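Local coordinates for N-acetyltransferase domain-containing protein (Pyrococcus horikoshii, PDB 1WWZ) that binds acetyl-coenzyme A and is probably an acyltransferase of the GNAT type, its acceptor substrate unknown, at residues N18-V23 and F57-V62. Residues are numbered along the deposited sequence; the frame is centred on the assembly and turned at random.
Sequences NELIDV and FFVAKV
Leu20 of helix 14-27 meets Phe57 and Val59 of strand 57-62 through its two methyl branches, and the contact between the segments is wholly apolar. CD1 settles obliquely against the far end of the phenyl ring, 3.6 Å from Phe57 CE2 and 3.7 Å from Phe57 CZ, the two side chains reaching out from opposite directions. The other branch, CD2, lies 4.0 Å from Val59 CG1, where the side chains cross at about a right angle. With CG beside the backbone N (chi1 -70°) and chi2 at 171°, Leu20 spreads its fork over both neighbours. The backbones stay well apart, Leu20 CA being 8.8 Å from Val59 CA, and only 104 Å² is buried between the segments. An alanine in place of Leu20 would lose both methyl branches and would probably open a gap in front of Phe57 and Val59.

Other apolar groups join this buried layer: Leu20 also touches Ile46 of helix 38-53, while Phe69 of strand 65-78 meets Leu20 and Val59 and lays its ring nearly parallel to that of Phe57. The same helix is also tied by polar bonds: Glu19 OE1 accepts a hydrogen bond from Ile66 N, and Asp22 forms a salt bridge with Arg39.

Phe57 and Val59 alternate with Phe58 and Ala60, which pack on helix 102-115 across the sheet. The Phe57 side chain lies about 11 Å from a bound acetyl-CoA. Helices thus cover both faces of a mixed sheet, the layered alpha/beta fold of GNAT acetyltransferases; this contact belongs to the face opposite helix 102-115.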
# COMPACT_ATOMS: atom_id res chain seq x y z
N ASN A 18 -22.74 -5.32 -12.70
CA ASN A 18 -22.46 -6.23 -13.80
C ASN A 18 -20.95 -6.42 -13.96
O ASN A 18 -20.48 -7.55 -14.15
CB ASN A 18 -23.05 -5.67 -15.10
CG ASN A 18 -23.28 -6.75 -16.14
OD1 ASN A 18 -24.14 -7.61 -15.99
ND2 ASN A 18 -22.49 -6.71 -17.21
N GLU A 19 -20.20 -5.33 -13.89
CA GLU A 19 -18.75 -5.39 -14.02
C GLU A 19 -18.13 -6.18 -12.87
O GLU A 19 -17.22 -6.98 -13.08
CB GLU A 19 -18.14 -3.99 -14.02
CG GLU A 19 -18.45 -3.15 -15.24
CD GLU A 19 -17.75 -1.80 -15.19
OE1 GLU A 19 -16.51 -1.79 -15.09
OE2 GLU A 19 -18.44 -0.76 -15.25
N LEU A 20 -18.62 -5.94 -11.66
CA LEU A 20 -18.10 -6.64 -10.50
C LEU A 20 -18.37 -8.14 -10.63
O LEU A 20 -17.52 -8.96 -10.28
CB LEU A 20 -18.74 -6.10 -9.21
CG LEU A 20 -18.31 -4.68 -8.83
CD1 LEU A 20 -19.16 -4.19 -7.68
CD2 LEU A 20 -16.84 -4.66 -8.45
N ILE A 21 -19.54 -8.48 -11.15
CA ILE A 21 -19.88 -9.88 -11.32
C ILE A 21 -18.92 -10.53 -12.32
O ILE A 21 -18.42 -11.63 -12.07
CB ILE A 21 -21.34 -10.04 -11.81
CG1 ILE A 21 -22.29 -9.57 -10.70
CG2 ILE A 21 -21.62 -11.49 -12.17
CD1 ILE A 21 -23.77 -9.64 -11.07
N ASP A 22 -18.65 -9.86 -13.43
CA ASP A 22 -17.73 -10.39 -14.44
C ASP A 22 -16.35 -10.64 -13.82
O ASP A 22 -15.75 -11.70 -14.03
CB ASP A 22 -17.58 -9.42 -15.62
CG ASP A 22 -18.88 -9.20 -16.38
OD1 ASP A 22 -19.81 -10.02 -16.25
OD2 ASP A 22 -18.97 -8.20 -17.12
N VAL A 23 -15.86 -9.66 -13.07
CA VAL A 23 -14.56 -9.78 -12.42
C VAL A 23 -14.57 -10.95 -11.45
O VAL A 23 -13.64 -11.76 -11.40
CB VAL A 23 -14.21 -8.49 -11.63
CG1 VAL A 23 -13.00 -8.73 -10.73
CG2 VAL A 23 -13.92 -7.36 -12.60
N PHE A 57 -15.78 -0.54 0.10
CA PHE A 57 -15.81 -1.27 -1.16
C PHE A 57 -14.85 -0.56 -2.11
O PHE A 57 -15.17 0.49 -2.66
CB PHE A 57 -17.24 -1.25 -1.71
CG PHE A 57 -17.60 -2.46 -2.53
CD1 PHE A 57 -18.57 -3.35 -2.08
CD2 PHE A 57 -16.99 -2.69 -3.76
CE1 PHE A 57 -18.93 -4.45 -2.86
CE2 PHE A 57 -17.35 -3.79 -4.54
CZ PHE A 57 -18.33 -4.67 -4.08
N PHE A 58 -13.66 -1.13 -2.28
CA PHE A 58 -12.64 -0.55 -3.15
C PHE A 58 -12.50 -1.33 -4.45
O PHE A 58 -12.53 -2.56 -4.45
CB PHE A 58 -11.28 -0.55 -2.44
CG PHE A 58 -11.21 0.42 -1.31
CD1 PHE A 58 -10.92 1.76 -1.55
CD2 PHE A 58 -11.45 0.01 0.00
CE1 PHE A 58 -10.87 2.68 -0.50
CE2 PHE A 58 -11.41 0.92 1.05
CZ PHE A 58 -11.12 2.26 0.80
N VAL A 59 -12.33 -0.61 -5.55
CA VAL A 59 -12.15 -1.26 -6.84
C VAL A 59 -10.85 -0.83 -7.49
O VAL A 59 -10.40 0.31 -7.31
CB VAL A 59 -13.31 -0.94 -7.82
CG1 VAL A 59 -14.61 -1.54 -7.29
CG2 VAL A 59 -13.44 0.57 -8.00
N ALA A 60 -10.23 -1.75 -8.22
CA ALA A 60 -8.99 -1.47 -8.94
C ALA A 60 -9.44 -1.26 -10.38
O ALA A 60 -10.21 -2.06 -10.91
CB ALA A 60 -8.03 -2.65 -8.85
N LYS A 61 -8.98 -0.18 -11.00
CA LYS A 61 -9.37 0.10 -12.36
C LYS A 61 -8.20 0.39 -13.29
O LYS A 61 -7.20 0.99 -12.89
CB LYS A 61 -10.36 1.27 -12.40
CG LYS A 61 -11.67 1.00 -11.68
CD LYS A 61 -12.57 2.23 -11.67
CE LYS A 61 -12.97 2.65 -13.07
NZ LYS A 61 -13.83 3.87 -13.05
N VAL A 62 -8.34 -0.08 -14.52
CA VAL A 62 -7.34 0.15 -15.55
C VAL A 62 -8.19 0.70 -16.68
O VAL A 62 -8.80 -0.05 -17.44
CB VAL A 62 -6.68 -1.16 -16.00
CG1 VAL A 62 -5.67 -0.88 -17.10
CG2 VAL A 62 -6.00 -1.83 -14.82